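Local coordinates for protein IclR transcriptional regulator (Thermotoga maritima, PDB 1MKM) that probably binds DNA through a winged helix-turn-helix domain and acts as a transcriptional regulator of the IclR family, at residues B[72-75]-B[76-79]. Numbering follows the deposited sequence.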
# COMPACT_ATOMS: atom_id res chain seq x y z
N SER B 72 6.78 7.38 23.78
CA SER B 72 5.83 8.48 24.00
C SER B 72 5.84 8.94 25.45
O SER B 72 5.76 10.13 25.72
CB SER B 72 4.41 8.05 23.63
OG SER B 72 4.36 7.65 22.28
N PHE B 73 5.91 7.98 26.37
CA PHE B 73 5.96 8.28 27.81
C PHE B 73 7.19 9.13 28.15
O PHE B 73 7.11 10.06 28.96
CB PHE B 73 6.03 6.98 28.63
CG PHE B 73 4.69 6.47 29.10
CD1 PHE B 73 4.14 5.32 28.55
CD2 PHE B 73 4.01 7.12 30.13
CE1 PHE B 73 2.92 4.81 29.03
CE2 PHE B 73 2.79 6.63 30.61
CZ PHE B 73 2.25 5.47 30.06
N VAL B 74 8.33 8.80 27.56
CA VAL B 74 9.55 9.55 27.83
C VAL B 74 9.44 10.93 27.17
O VAL B 74 9.75 11.93 27.80
CB VAL B 74 10.81 8.83 27.31
CG1 VAL B 74 12.04 9.62 27.68
CG2 VAL B 74 10.89 7.42 27.89
N LEU B 75 9.01 10.98 25.91
CA LEU B 75 8.84 12.27 25.22
C LEU B 75 7.84 13.11 26.00
O LEU B 75 7.96 14.33 26.10
CB LEU B 75 8.31 12.05 23.79
CG LEU B 75 9.36 11.62 22.76
CD1 LEU B 75 8.70 11.04 21.54
CD2 LEU B 75 10.21 12.81 22.41
N ARG B 76 6.88 12.43 26.60
CA ARG B 76 5.83 13.05 27.39
C ARG B 76 6.41 13.79 28.60
O ARG B 76 5.73 14.61 29.22
CB ARG B 76 4.86 11.96 27.85
CG ARG B 76 3.55 12.42 28.44
CD ARG B 76 2.63 11.22 28.63
NE ARG B 76 2.43 10.51 27.36
CZ ARG B 76 1.72 9.40 27.22
NH1 ARG B 76 1.13 8.84 28.27
NH2 ARG B 76 1.59 8.83 26.03
N ARG B 77 7.67 13.52 28.92
CA ARG B 77 8.31 14.17 30.06
C ARG B 77 8.92 15.54 29.75
O ARG B 77 9.37 16.22 30.67
CB ARG B 77 9.42 13.29 30.63
CG ARG B 77 9.13 11.81 30.65
CD ARG B 77 10.22 11.09 31.41
NE ARG B 77 9.70 10.57 32.66
CZ ARG B 77 10.25 10.77 33.84
NH1 ARG B 77 11.36 11.48 33.96
NH2 ARG B 77 9.66 10.29 34.91
N PHE B 78 8.94 15.92 28.48
CA PHE B 78 9.54 17.20 28.09
C PHE B 78 8.50 18.23 27.62
O PHE B 78 8.24 18.37 26.41
CB PHE B 78 10.57 16.97 26.98
CG PHE B 78 11.57 15.90 27.29
CD1 PHE B 78 11.76 14.82 26.42
CD2 PHE B 78 12.33 15.96 28.46
CE1 PHE B 78 12.70 13.82 26.70
CE2 PHE B 78 13.27 14.96 28.76
CZ PHE B 78 13.45 13.89 27.88
N ASN B 79 7.93 18.95 28.58
CA ASN B 79 6.90 19.96 28.32
C ASN B 79 7.20 20.79 27.07
O ASN B 79 6.29 21.15 26.32
CB ASN B 79 6.76 20.86 29.56
CG ASN B 79 7.99 21.73 29.79
OD1 ASN B 79 9.09 21.40 29.35
ND2 ASN B 79 7.80 22.84 30.49
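The guanidinium of Arg-76 folds back over one face of the Phe-73 ring in a cation-pi contact, its CZ 4.5 Å from the ring centroid and 16° off the ring normal. NH1 makes the closest approach, 3.6 Å from Phe-73 CE2 and displaced toward the rim; the two planes are inclined by 35°, so the groups overlap without a flat stack. Arg-76 sets out with CG opposite the backbone N (chi1 -168°), and a bend at chi3 turns the chain back along the helix, carrying NH2 to within 3.8 Å of Ser-72 CB. That same NH2 has a weak hydrogen bond to Asn-208 of the second subunit. Here helix 66-75, which leads from the winged helix-turn-helix domain to the C-terminal domain, runs out in a type I beta turn from Leu-75 to Phe-78. The i to i+4 bond that closes the helix joins Arg-76 N to Ser-72 O (2.7 Å); the spacing then shortens to three residues, with Arg-77 N bonded to Val-74 O (2.8 Å) and Phe-78 N to Leu-75 O (3.0 Å). At the end of the turn, one face of the Phe-78 ring lies against Val-74 O, with CE1 3.7 Å from that oxygen and 4.4 Å from Val-74 CG1. Cut back to an alanine, Phe-78 would lose its ring, and the buried Val-74 would probably be left with a gap beside its carbonyl and CG1. Arg-77 passes its aliphatic chain across Val-74 O, while its NH2 reaches Gly-22 O of the second subunit, whose Val-18 also packs on Phe-73.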